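Local coordinates for CELL division control protein 6 (Pyrobaculum aerophilum, PDB 1FNN) that binds ADP and magnesium through an AAA+ ATPase module and probably takes part in regulating the initiation of DNA replication, at residues Gly346-Arg351 with Thr364-Gly369; Arg96-Pro101 with Arg123-Phe128; Thr48-Pro53 with Asp169-Asn174. One frame throughout, in Å; residues are numbered along the deposited sequence.

Contact 1. Residues Gly346-Arg351 with Thr364-Gly369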
ATOM      1  N   GLY A 346      -1.272  18.745  -5.876  1.00 42.14           N
ATOM      2  CA  GLY A 346      -0.898  17.420  -6.415  1.00 44.60           C
ATOM      3  C   GLY A 346      -0.531  17.477  -7.886  1.00 41.94           C
ATOM      4  O   GLY A 346      -0.289  16.433  -8.503  1.00 40.10           O
ATOM      5  N   ILE A 347      -0.332  18.689  -8.437  1.00 36.14           N
ATOM      6  CA  ILE A 347       0.016  18.814  -9.849  1.00 36.60           C
ATOM      7  C   ILE A 347       1.477  18.541 -10.095  1.00 33.39           C
ATOM      8  O   ILE A 347       1.907  17.983 -11.105  1.00 35.58           O
ATOM      9  CB  ILE A 347      -0.391  20.222 -10.402  1.00 38.52           C
ATOM     10  CG1 ILE A 347      -1.903  20.358 -10.298  1.00 37.47           C
ATOM     11  CG2 ILE A 347       0.012  20.371 -11.867  1.00 32.82           C
ATOM     12  CD1 ILE A 347      -2.446  21.769 -10.520  1.00 43.88           C
ATOM     13  N   VAL A 348       2.322  18.987  -9.157  1.00 32.78           N
ATOM     14  CA  VAL A 348       3.775  18.836  -9.197  1.00 34.94           C
ATOM     15  C   VAL A 348       4.225  18.235  -7.858  1.00 34.84           C
ATOM     16  O   VAL A 348       3.436  18.322  -6.909  1.00 36.64           O
ATOM     17  CB  VAL A 348       4.209  20.307  -9.363  1.00 41.17           C
ATOM     18  CG1 VAL A 348       4.886  20.889  -8.157  1.00 38.93           C
ATOM     19  CG2 VAL A 348       4.775  20.637 -10.729  1.00 35.78           C
ATOM     20  N   GLU A 349       5.388  17.596  -7.808  1.00 32.49           N
ATOM     21  CA  GLU A 349       5.910  17.175  -6.499  1.00 36.57           C
ATOM     22  C   GLU A 349       7.203  17.890  -6.272  1.00 33.29           C
ATOM     23  O   GLU A 349       7.909  18.150  -7.267  1.00 37.66           O
ATOM     24  CB  GLU A 349       6.121  15.628  -6.513  1.00 38.92           C
ATOM     25  CG  GLU A 349       4.749  14.928  -6.643  1.00 36.64           C
ATOM     26  CD  GLU A 349       4.339  14.702  -8.091  1.00 39.21           C
ATOM     27  OE1 GLU A 349       5.167  14.403  -8.979  1.00 35.48           O
ATOM     28  OE2 GLU A 349       3.130  14.819  -8.400  1.00 39.31           O
ATOM     29  N   THR A 350       7.570  18.255  -5.047  1.00 32.30           N
ATOM     30  CA  THR A 350       8.855  18.929  -4.870  1.00 37.09           C
ATOM     31  C   THR A 350       9.653  18.216  -3.786  1.00 41.05           C
ATOM     32  O   THR A 350       9.056  17.570  -2.930  1.00 40.88           O
ATOM     33  CB  THR A 350       8.706  20.416  -4.420  1.00 42.01           C
ATOM     34  OG1 THR A 350       8.013  20.450  -3.190  1.00 42.75           O
ATOM     35  CG2 THR A 350       7.879  21.196  -5.450  1.00 36.94           C
ATOM     36  N   ARG A 351      10.959  18.371  -3.809  1.00 43.86           N
ATOM     37  CA  ARG A 351      11.808  17.787  -2.781  1.00 52.03           C
ATOM     38  C   ARG A 351      12.970  18.782  -2.597  1.00 50.74           C
ATOM     39  O   ARG A 351      13.403  19.348  -3.594  1.00 47.61           O
ATOM     40  CB  ARG A 351      12.517  16.488  -3.089  1.00 47.44           C
ATOM     41  CG  ARG A 351      12.336  15.623  -4.282  1.00 59.21           C
ATOM     42  CD  ARG A 351      13.262  14.381  -4.206  1.00 60.79           C
ATOM     43  NE  ARG A 351      13.256  13.861  -2.864  1.00 72.19           N
ATOM     44  CZ  ARG A 351      12.500  12.988  -2.237  1.00 76.43           C
ATOM     45  NH1 ARG A 351      11.494  12.374  -2.834  1.00 79.57           N
ATOM     46  NH2 ARG A 351      12.759  12.715  -0.956  1.00 81.14           N
ATOM     47  N   THR A 364      15.558  23.573  -4.209  1.00 52.40           N
ATOM     48  CA  THR A 364      14.225  22.981  -4.409  1.00 46.91           C
ATOM     49  C   THR A 364      14.173  22.238  -5.723  1.00 44.22           C
ATOM     50  O   THR A 364      14.468  22.857  -6.758  1.00 40.00           O
ATOM     51  CB  THR A 364      13.090  24.018  -4.347  1.00 47.66           C
ATOM     52  OG1 THR A 364      13.085  24.591  -3.033  1.00 44.88           O
ATOM     53  CG2 THR A 364      11.740  23.340  -4.484  1.00 46.05           C
ATOM     54  N   LEU A 365      13.676  20.985  -5.708  1.00 38.49           N
ATOM     55  CA  LEU A 365      13.591  20.216  -6.911  1.00 36.04           C
ATOM     56  C   LEU A 365      12.135  19.991  -7.280  1.00 34.85           C
ATOM     57  O   LEU A 365      11.305  19.840  -6.399  1.00 36.81           O
ATOM     58  CB  LEU A 365      14.244  18.813  -6.786  1.00 41.37           C
ATOM     59  CG  LEU A 365      15.736  18.820  -6.426  1.00 50.12           C
ATOM     60  CD1 LEU A 365      16.240  17.401  -6.128  1.00 46.77           C
ATOM     61  CD2 LEU A 365      16.579  19.454  -7.530  1.00 43.74           C
ATOM     62  N   ILE A 366      11.863  19.982  -8.578  1.00 34.20           N
ATOM     63  CA  ILE A 366      10.476  19.820  -9.008  1.00 35.21           C
ATOM     64  C   ILE A 366      10.317  18.657  -9.969  1.00 32.96           C
ATOM     65  O   ILE A 366      11.043  18.512 -10.966  1.00 37.03           O
ATOM     66  CB  ILE A 366      10.024  21.112  -9.760  1.00 35.55           C
ATOM     67  CG1 ILE A 366      10.197  22.356  -8.855  1.00 35.38           C
ATOM     68  CG2 ILE A 366       8.554  21.016 -10.173  1.00 29.98           C
ATOM     69  CD1 ILE A 366      10.091  23.628  -9.719  1.00 41.44           C
ATOM     70  N   SER A 367       9.232  17.928  -9.754  1.00 33.34           N
ATOM     71  CA  SER A 367       8.941  16.836 -10.678  1.00 32.73           C
ATOM     72  C   SER A 367       7.476  16.841 -11.028  1.00 27.97           C
ATOM     73  O   SER A 367       6.624  17.307 -10.251  1.00 36.32           O
ATOM     74  CB  SER A 367       9.246  15.486  -9.931  1.00 36.67           C
ATOM     75  OG  SER A 367       8.594  14.454 -10.691  1.00 33.37           O
ATOM     76  N   ILE A 368       7.118  16.342 -12.171  1.00 28.90           N
ATOM     77  CA  ILE A 368       5.734  16.082 -12.523  1.00 31.16           C
ATOM     78  C   ILE A 368       5.725  14.531 -12.752  1.00 34.90           C
ATOM     79  O   ILE A 368       5.961  14.076 -13.874  1.00 36.48           O
ATOM     80  CB  ILE A 368       5.251  16.809 -13.768  1.00 32.13           C
ATOM     81  CG1 ILE A 368       5.130  18.339 -13.451  1.00 37.40           C
ATOM     82  CG2 ILE A 368       3.915  16.299 -14.272  1.00 32.45           C
ATOM     83  CD1 ILE A 368       4.915  19.106 -14.773  1.00 36.76           C
ATOM     84  N   GLY A 369       5.166  13.806 -11.789  1.00 38.94           N
ATOM     85  CA  GLY A 369       5.215  12.335 -11.939  1.00 38.73           C
ATOM     86  C   GLY A 369       3.898  11.707 -12.350  1.00 38.36           C
ATOM     87  O   GLY A 369       3.906  10.495 -12.678  1.00 37.39           O
TER
HETATM   88  O   HOH W   1       2.415  15.144 -11.008  1.00 35.92           O
HETATM   89  O   HOH W   2       7.339  12.744  -8.784  1.00 38.79           O
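Glu349 and Ser367 face each other as a hydrogen-bonded antiparallel pair: Glu349 N gives a nearly straight bond to Ser367 O (2.8 Å, 169° at the hydrogen), and Ser367 N returns one to Glu349 O. Two residues on, Arg351 and Leu365 repeat the exchange, the shorter arm running from Leu365 N to Arg351 O at 2.7 Å. Between them Thr350 and Ile366 form the non-hydrogen-bonded pair. The tight apolar part sits just ahead of the Glu349-Ser367 pair, on the face of Ile366. Val348 CG2 is lodged against two isoleucines, 3.6 Å from Ile368 CG1 and 3.8 Å from Ile366 CG2, the chains passing at a slant. The face of Glu349 and Ser367 is polar, its two waters lying among buried groups. With CG beside its own backbone N (chi1 -66°) and a bend at chi2, Glu349 folds its carboxylate back over the strand end, and OE1 takes Gly369 N at 2.9 Å on its syn lone pair, though at only 135°. One water donates to both Ile347 O and Glu349 OE2; a second donates to Glu349 OE1 and accepts from Ser367 OG. The solvent side is the partly exposed end of Thr350, Arg351, Thr364 and Leu365: backbone bonds stay short there, but the side chains part, Arg351 reaching from NH1 to a salt bridge with Asp225. These strands make the beta hairpin, or wing, of the C-terminal winged helix domain. Val348 and Thr350 rest on Leu339 of helix 332-344, while Ile366 and Ile368 meet Ile297 of helix 288-304; across the sheet, Ser367 touches Met222 of helix 217-227, and strand 309-310 pairs with the other edge of strand 364-367.

Contact 2. Residues Arg96-Pro101 with Arg123-Phe128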
ATOM      1  N   ARG A  96     -10.941 -27.334   5.026  1.00 41.74           N
ATOM      2  CA  ARG A  96      -9.984 -27.762   4.008  1.00 43.35           C
ATOM      3  C   ARG A  96      -8.556 -27.575   4.489  1.00 43.72           C
ATOM      4  O   ARG A  96      -7.698 -28.458   4.342  1.00 40.14           O
ATOM      5  CB  ARG A  96     -10.244 -26.951   2.743  1.00 46.62           C
ATOM      6  CG  ARG A  96      -9.509 -27.448   1.513  1.00 61.67           C
ATOM      7  CD  ARG A  96      -9.545 -26.415   0.396  1.00 70.38           C
ATOM      8  NE  ARG A  96      -8.278 -25.743   0.188  1.00 80.91           N
ATOM      9  CZ  ARG A  96      -7.479 -25.107   1.015  1.00 85.16           C
ATOM     10  NH1 ARG A  96      -7.730 -24.963   2.312  1.00 92.14           N
ATOM     11  NH2 ARG A  96      -6.349 -24.561   0.580  1.00 90.98           N
ATOM     12  N   SER A  97      -8.294 -26.425   5.138  1.00 40.06           N
ATOM     13  CA  SER A  97      -6.906 -26.187   5.575  1.00 37.60           C
ATOM     14  C   SER A  97      -6.522 -27.146   6.681  1.00 38.17           C
ATOM     15  O   SER A  97      -5.374 -27.571   6.759  1.00 35.70           O
ATOM     16  CB  SER A  97      -6.746 -24.708   5.989  1.00 40.54           C
ATOM     17  OG  SER A  97      -5.513 -24.630   6.734  1.00 41.04           O
ATOM     18  N   LEU A  98      -7.432 -27.622   7.515  1.00 35.17           N
ATOM     19  CA  LEU A  98      -7.216 -28.573   8.596  1.00 38.76           C
ATOM     20  C   LEU A  98      -7.526 -30.035   8.246  1.00 38.97           C
ATOM     21  O   LEU A  98      -7.453 -30.930   9.095  1.00 40.58           O
ATOM     22  CB  LEU A  98      -8.127 -28.153   9.765  1.00 42.46           C
ATOM     23  CG  LEU A  98      -7.564 -27.469  11.011  1.00 50.56           C
ATOM     24  CD1 LEU A  98      -6.210 -26.815  10.839  1.00 37.34           C
ATOM     25  CD2 LEU A  98      -8.552 -26.506  11.664  1.00 43.26           C
ATOM     26  N   ASN A  99      -7.815 -30.335   6.978  1.00 37.33           N
ATOM     27  CA  ASN A  99      -8.221 -31.655   6.566  1.00 36.08           C
ATOM     28  C   ASN A  99      -9.321 -32.237   7.457  1.00 35.34           C
ATOM     29  O   ASN A  99      -9.142 -33.375   7.881  1.00 36.03           O
ATOM     30  CB  ASN A  99      -7.024 -32.637   6.690  1.00 41.19           C
ATOM     31  CG  ASN A  99      -6.106 -32.225   5.532  1.00 50.22           C
ATOM     32  OD1 ASN A  99      -6.621 -32.388   4.425  1.00 54.28           O
ATOM     33  ND2 ASN A  99      -4.921 -31.763   5.885  1.00 50.36           N
ATOM     34  N   ILE A 100     -10.444 -31.551   7.573  1.00 36.98           N
ATOM     35  CA  ILE A 100     -11.564 -32.078   8.370  1.00 40.27           C
ATOM     36  C   ILE A 100     -12.593 -32.523   7.322  1.00 42.89           C
ATOM     37  O   ILE A 100     -13.104 -31.683   6.597  1.00 42.11           O
ATOM     38  CB  ILE A 100     -12.239 -30.975   9.198  1.00 41.65           C
ATOM     39  CG1 ILE A 100     -11.301 -30.457  10.307  1.00 44.16           C
ATOM     40  CG2 ILE A 100     -13.582 -31.430   9.784  1.00 44.19           C
ATOM     41  CD1 ILE A 100     -11.896 -29.192  10.945  1.00 39.70           C
ATOM     42  N   PRO A 101     -12.886 -33.810   7.264  1.00 43.03           N
ATOM     43  CA  PRO A 101     -13.851 -34.290   6.275  1.00 43.79           C
ATOM     44  C   PRO A 101     -15.255 -33.845   6.669  1.00 43.16           C
ATOM     45  O   PRO A 101     -15.604 -34.015   7.842  1.00 44.30           O
ATOM     46  CB  PRO A 101     -13.718 -35.815   6.342  1.00 41.28           C
ATOM     47  CG  PRO A 101     -12.551 -36.098   7.213  1.00 45.77           C
ATOM     48  CD  PRO A 101     -12.345 -34.878   8.112  1.00 42.44           C
ATOM     49  N   ARG A 123      -7.884 -34.265  17.837  1.00 50.99           N
ATOM     50  CA  ARG A 123      -6.610 -34.432  17.131  1.00 46.34           C
ATOM     51  C   ARG A 123      -5.555 -33.602  17.853  1.00 46.47           C
ATOM     52  O   ARG A 123      -4.431 -33.549  17.368  1.00 47.08           O
ATOM     53  CB  ARG A 123      -6.780 -34.075  15.654  1.00 49.24           C
ATOM     54  CG  ARG A 123      -7.499 -35.135  14.817  1.00 46.83           C
ATOM     55  CD  ARG A 123      -8.041 -34.624  13.498  1.00 49.09           C
ATOM     56  NE  ARG A 123      -7.046 -33.996  12.636  1.00 43.60           N
ATOM     57  CZ  ARG A 123      -7.275 -33.128  11.673  1.00 42.95           C
ATOM     58  NH1 ARG A 123      -6.234 -32.650  10.977  1.00 43.26           N
ATOM     59  NH2 ARG A 123      -8.493 -32.702  11.364  1.00 42.91           N
ATOM     60  N   ASP A 124      -5.918 -32.951  18.941  1.00 47.34           N
ATOM     61  CA  ASP A 124      -5.005 -32.131  19.741  1.00 45.40           C
ATOM     62  C   ASP A 124      -4.269 -31.122  18.833  1.00 42.30           C
ATOM     63  O   ASP A 124      -3.053 -31.103  18.802  1.00 41.09           O
ATOM     64  CB  ASP A 124      -4.001 -33.033  20.460  1.00 42.36           C
ATOM     65  CG  ASP A 124      -3.142 -32.264  21.453  1.00 45.29           C
ATOM     66  OD1 ASP A 124      -3.645 -31.316  22.067  1.00 49.63           O
ATOM     67  OD2 ASP A 124      -1.949 -32.573  21.649  1.00 48.28           O
ATOM     68  N   LEU A 125      -5.045 -30.262  18.181  1.00 40.58           N
ATOM     69  CA  LEU A 125      -4.495 -29.349  17.190  1.00 40.18           C
ATOM     70  C   LEU A 125      -4.508 -27.936  17.795  1.00 39.21           C
ATOM     71  O   LEU A 125      -5.205 -27.700  18.775  1.00 38.54           O
ATOM     72  CB  LEU A 125      -5.356 -29.256  15.930  1.00 40.53           C
ATOM     73  CG  LEU A 125      -5.617 -30.554  15.154  1.00 42.17           C
ATOM     74  CD1 LEU A 125      -6.721 -30.324  14.132  1.00 40.95           C
ATOM     75  CD2 LEU A 125      -4.339 -31.092  14.544  1.00 43.84           C
ATOM     76  N   TYR A 126      -3.670 -27.090  17.240  1.00 39.01           N
ATOM     77  CA  TYR A 126      -3.580 -25.680  17.657  1.00 36.59           C
ATOM     78  C   TYR A 126      -3.564 -24.894  16.338  1.00 35.46           C
ATOM     79  O   TYR A 126      -2.793 -25.213  15.428  1.00 36.51           O
ATOM     80  CB  TYR A 126      -2.314 -25.455  18.489  1.00 35.19           C
ATOM     81  CG  TYR A 126      -2.311 -26.191  19.817  1.00 38.94           C
ATOM     82  CD1 TYR A 126      -1.683 -27.430  19.937  1.00 43.27           C
ATOM     83  CD2 TYR A 126      -2.936 -25.657  20.944  1.00 43.24           C
ATOM     84  CE1 TYR A 126      -1.670 -28.125  21.133  1.00 44.46           C
ATOM     85  CE2 TYR A 126      -2.938 -26.325  22.150  1.00 47.32           C
ATOM     86  CZ  TYR A 126      -2.301 -27.560  22.231  1.00 50.64           C
ATOM     87  OH  TYR A 126      -2.305 -28.221  23.438  1.00 54.35           O
ATOM     88  N   MET A 127      -4.531 -24.003  16.212  1.00 34.73           N
ATOM     89  CA  MET A 127      -4.776 -23.208  15.034  1.00 36.96           C
ATOM     90  C   MET A 127      -4.428 -21.725  15.264  1.00 38.41           C
ATOM     91  O   MET A 127      -4.948 -21.098  16.185  1.00 34.75           O
ATOM     92  CB  MET A 127      -6.276 -23.335  14.689  1.00 32.57           C
ATOM     93  CG  MET A 127      -6.678 -22.497  13.510  1.00 30.31           C
ATOM     94  SD  MET A 127      -8.269 -22.754  12.786  1.00 33.70           S
ATOM     95  CE  MET A 127      -9.404 -22.486  14.149  1.00 36.36           C
ATOM     96  N   PHE A 128      -3.549 -21.205  14.425  1.00 38.19           N
ATOM     97  CA  PHE A 128      -3.341 -19.748  14.338  1.00 36.94           C
ATOM     98  C   PHE A 128      -4.227 -19.287  13.167  1.00 38.44           C
ATOM     99  O   PHE A 128      -3.874 -19.473  12.002  1.00 33.38           O
ATOM    100  CB  PHE A 128      -1.875 -19.462  14.092  1.00 38.88           C
ATOM    101  CG  PHE A 128      -1.430 -18.086  13.714  1.00 35.62           C
ATOM    102  CD1 PHE A 128      -0.253 -17.934  13.006  1.00 40.70           C
ATOM    103  CD2 PHE A 128      -2.144 -16.946  14.044  1.00 39.36           C
ATOM    104  CE1 PHE A 128       0.207 -16.674  12.630  1.00 45.93           C
ATOM    105  CE2 PHE A 128      -1.695 -15.687  13.674  1.00 38.36           C
ATOM    106  CZ  PHE A 128      -0.517 -15.551  12.964  1.00 36.12           C
TER
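A Schellman motif closes helix 87-97, and just past the helix end Leu98 O is offered to the guanidinium of Arg123, which grips this single oxygen end-on with two nitrogens. Arg123 NH1 lies 2.8 Å from Leu98 O and NH2 3.1 Å, with the oxygen only 1° out of the guanidinium plane; both donors are tilted from the plane of the carbonyl. A bend at chi3 (56°) swings the guanidinium back over its own segment, where Leu125 CD1 sits 3.8 Å above the plane, over its centre. Ile100 CG1 meets the guanidinium edge, 3.7 Å from Arg123 NH2. Asn99, at positive phi, is the C' residue of the motif, its N bonding back to Arg96 O. Arg123 follows directly on helix 109-122, and Asp124, at positive phi, closes that helix with a second Schellman motif, ahead of strand 127-132, an inner strand of the parallel AAA+ sheet. An alanine in place of Arg123 would probably leave Leu98 O without both of these donors and uncover the side of Leu125 on which the guanidinium lies. Beside this pair of bonds the contact is apolar: Leu98 CD2 packs 3.9 Å from Met127 SD, the two chains crossing at about a right angle, and Leu98 CG stands 4.3 Å from Leu125 CD1. NH2 of Arg123 also bonds to His119, and Val77 of strand 75-80 touches both Leu98 and Met127.

Contact 3. Residues Thr48-Pro53 with Asp169-Asn174; sequences TLLGRP and DAVLNN
Leu50 and Val171 make the closest side-chain contact between strand 46-50 and the short helix 170-173, Leu50 CD2 lying 3.6 Å from Val171 CG1 as the two chains slant past each other. The other branch, Leu50 CD1, lies 3.9 Å from Asp169 OD1, the two side chains crossing at about a right angle. Two residues back on the strand, Thr48 reaches tip to tip toward Leu172, with Thr48 OG1 3.7 Å from Leu172 CD2. That hydroxyl is buried without a polar partner in the model. Val171 carries CG1 between its backbone N and carbonyl carbon (chi1 74°), the branch that meets Leu50. Further out, Asp169 is held by a salt bridge from its OD1 to Arg189, on the neighbouring strand 187-189, and its backbone O accepts from Asn173 N in the first turn of the helix. Met183 of helix 177-183 touches both Thr48 and Leu172, while Val187 backs Leu50 and Leu172. Strand 160-166 flanks strand 46-50 through backbone bonds. Strand 46-50 runs straight into the Walker A P-loop, which opens at Gly51, the strand-loop-helix turn that cradles ADP in this AAA+ domain.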
ATOM      1  N   THR A  48      -5.607  -7.279  16.514  1.00 46.09           N
ATOM      2  CA  THR A  48      -6.309  -6.659  15.401  1.00 41.33           C
ATOM      3  C   THR A  48      -5.305  -5.766  14.696  1.00 40.46           C
ATOM      4  O   THR A  48      -4.613  -5.055  15.433  1.00 39.78           O
ATOM      5  CB  THR A  48      -7.507  -5.804  15.862  1.00 43.00           C
ATOM      6  OG1 THR A  48      -8.443  -6.635  16.535  1.00 43.83           O
ATOM      7  CG2 THR A  48      -8.215  -5.161  14.684  1.00 40.73           C
ATOM      8  N   LEU A  49      -5.116  -5.953  13.403  1.00 37.73           N
ATOM      9  CA  LEU A  49      -4.176  -5.150  12.634  1.00 37.51           C
ATOM     10  C   LEU A  49      -4.980  -4.099  11.845  1.00 39.01           C
ATOM     11  O   LEU A  49      -5.932  -4.499  11.152  1.00 38.25           O
ATOM     12  CB  LEU A  49      -3.388  -6.024  11.642  1.00 37.06           C
ATOM     13  CG  LEU A  49      -2.718  -7.302  12.194  1.00 41.58           C
ATOM     14  CD1 LEU A  49      -1.828  -7.898  11.101  1.00 37.56           C
ATOM     15  CD2 LEU A  49      -1.911  -7.093  13.474  1.00 35.62           C
ATOM     16  N   LEU A  50      -4.662  -2.812  11.996  1.00 37.15           N
ATOM     17  CA  LEU A  50      -5.496  -1.787  11.325  1.00 34.90           C
ATOM     18  C   LEU A  50      -4.607  -0.852  10.531  1.00 34.98           C
ATOM     19  O   LEU A  50      -3.557  -0.381  10.970  1.00 33.43           O
ATOM     20  CB  LEU A  50      -6.281  -0.947  12.354  1.00 39.44           C
ATOM     21  CG  LEU A  50      -7.244  -1.685  13.272  1.00 37.40           C
ATOM     22  CD1 LEU A  50      -7.886  -0.726  14.299  1.00 48.29           C
ATOM     23  CD2 LEU A  50      -8.356  -2.357  12.455  1.00 37.66           C
ATOM     24  N   GLY A  51      -5.074  -0.535   9.316  1.00 40.69           N
ATOM     25  CA  GLY A  51      -4.302   0.350   8.452  1.00 36.43           C
ATOM     26  C   GLY A  51      -4.943   0.351   7.074  1.00 40.43           C
ATOM     27  O   GLY A  51      -5.594  -0.650   6.724  1.00 37.57           O
ATOM     28  N   ARG A  52      -4.669   1.421   6.317  1.00 37.52           N
ATOM     29  CA  ARG A  52      -5.284   1.473   4.971  1.00 41.12           C
ATOM     30  C   ARG A  52      -4.633   0.415   4.065  1.00 41.54           C
ATOM     31  O   ARG A  52      -3.597  -0.176   4.379  1.00 40.07           O
ATOM     32  CB  ARG A  52      -5.092   2.866   4.360  1.00 40.50           C
ATOM     33  CG  ARG A  52      -3.651   3.298   4.148  1.00 52.34           C
ATOM     34  CD  ARG A  52      -3.407   3.892   2.765  1.00 58.66           C
ATOM     35  NE  ARG A  52      -4.065   3.126   1.692  1.00 58.32           N
ATOM     36  CZ  ARG A  52      -4.158   3.525   0.440  1.00 64.56           C
ATOM     37  NH1 ARG A  52      -3.609   4.709   0.152  1.00 79.02           N
ATOM     38  NH2 ARG A  52      -4.749   2.834  -0.523  1.00 63.85           N
ATOM     39  N   PRO A  53      -5.139   0.305   2.846  1.00 44.97           N
ATOM     40  CA  PRO A  53      -4.592  -0.640   1.872  1.00 43.91           C
ATOM     41  C   PRO A  53      -3.148  -0.322   1.567  1.00 43.00           C
ATOM     42  O   PRO A  53      -2.688   0.826   1.486  1.00 37.20           O
ATOM     43  CB  PRO A  53      -5.497  -0.525   0.654  1.00 44.19           C
ATOM     44  CG  PRO A  53      -6.784   0.008   1.203  1.00 46.08           C
ATOM     45  CD  PRO A  53      -6.380   0.937   2.324  1.00 44.20           C
ATOM     46  N   ASP A 169     -10.870   1.471  12.852  1.00 52.50           N
ATOM     47  CA  ASP A 169     -11.582   1.000  14.031  1.00 52.38           C
ATOM     48  C   ASP A 169     -13.000   0.556  13.788  1.00 50.55           C
ATOM     49  O   ASP A 169     -13.610  -0.153  14.607  1.00 53.63           O
ATOM     50  CB  ASP A 169     -11.488   2.085  15.121  1.00 59.06           C
ATOM     51  CG  ASP A 169     -10.092   2.245  15.672  1.00 59.47           C
ATOM     52  OD1 ASP A 169      -9.771   1.640  16.714  1.00 73.77           O
ATOM     53  OD2 ASP A 169      -9.234   2.961  15.131  1.00 71.52           O
ATOM     54  N   ALA A 170     -13.614   0.816  12.649  1.00 52.04           N
ATOM     55  CA  ALA A 170     -14.974   0.356  12.370  1.00 50.81           C
ATOM     56  C   ALA A 170     -15.084  -1.160  12.375  1.00 52.76           C
ATOM     57  O   ALA A 170     -16.131  -1.711  12.754  1.00 50.47           O
ATOM     58  CB  ALA A 170     -15.464   0.910  11.050  1.00 56.11           C
ATOM     59  N   VAL A 171     -13.995  -1.874  12.049  1.00 53.09           N
ATOM     60  CA  VAL A 171     -14.083  -3.343  12.099  1.00 51.20           C
ATOM     61  C   VAL A 171     -14.371  -3.776  13.532  1.00 50.50           C
ATOM     62  O   VAL A 171     -15.106  -4.748  13.753  1.00 50.31           O
ATOM     63  CB  VAL A 171     -12.855  -4.001  11.448  1.00 49.76           C
ATOM     64  CG1 VAL A 171     -11.612  -3.895  12.326  1.00 44.53           C
ATOM     65  CG2 VAL A 171     -13.180  -5.460  11.116  1.00 53.04           C
ATOM     66  N   LEU A 172     -13.822  -3.106  14.538  1.00 49.51           N
ATOM     67  CA  LEU A 172     -14.113  -3.372  15.934  1.00 50.96           C
ATOM     68  C   LEU A 172     -15.370  -2.684  16.468  1.00 55.27           C
ATOM     69  O   LEU A 172     -16.176  -3.261  17.213  1.00 50.72           O
ATOM     70  CB  LEU A 172     -12.919  -2.869  16.773  1.00 55.98           C
ATOM     71  CG  LEU A 172     -11.607  -3.637  16.598  1.00 53.76           C
ATOM     72  CD1 LEU A 172     -10.536  -3.094  17.528  1.00 53.42           C
ATOM     73  CD2 LEU A 172     -11.840  -5.124  16.834  1.00 45.33           C
ATOM     74  N   ASN A 173     -15.572  -1.423  16.058  1.00 56.17           N
ATOM     75  CA  ASN A 173     -16.723  -0.653  16.523  1.00 59.09           C
ATOM     76  C   ASN A 173     -18.048  -1.272  16.144  1.00 60.64           C
ATOM     77  O   ASN A 173     -18.989  -1.180  16.928  1.00 60.47           O
ATOM     78  CB  ASN A 173     -16.643   0.798  16.038  1.00 55.57           C
ATOM     79  CG  ASN A 173     -15.522   1.508  16.775  1.00 54.78           C
ATOM     80  OD1 ASN A 173     -15.104   1.068  17.850  1.00 63.74           O
ATOM     81  ND2 ASN A 173     -15.033   2.592  16.211  1.00 65.22           N
ATOM     82  N   ASN A 174     -18.152  -1.967  15.017  1.00 62.01           N
ATOM     83  CA  ASN A 174     -19.389  -2.608  14.609  1.00 63.91           C
ATOM     84  C   ASN A 174     -19.670  -3.895  15.371  1.00 63.78           C
ATOM     85  O   ASN A 174     -20.687  -4.540  15.130  1.00 64.58           O
ATOM     86  CB  ASN A 174     -19.398  -2.840  13.100  1.00 65.54           C
ATOM     87  CG  ASN A 174     -19.278  -1.546  12.322  1.00 68.57           C
ATOM     88  OD1 ASN A 174     -18.905  -1.552  11.151  1.00 74.06           O
ATOM     89  ND2 ASN A 174     -19.584  -0.412  12.928  1.00 68.51           N
TER

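In the fold
Contacts 2 and 3 both reach one AAA+ parallel sheet: strand 127-132 in contact 2 and strand 46-50 in contact 3 are separated by strand 160-166. Their centres lie 27 Å apart and their nearest atoms about 8 Å, and the whole of contact 2 falls in the chain between the two segments of contact 3. Contact 3 lies nearest the nucleotide site: the Leu50 side chain is about 10 Å from ADP and about 12 Å from magnesium, while Pro53, farther along its first segment, touches ADP. Contact 1 lies across the chain's centre in the winged helix domain, 33 Å from contact 3 and 53 Å from contact 2, centre to centre, away from the nucleotide site.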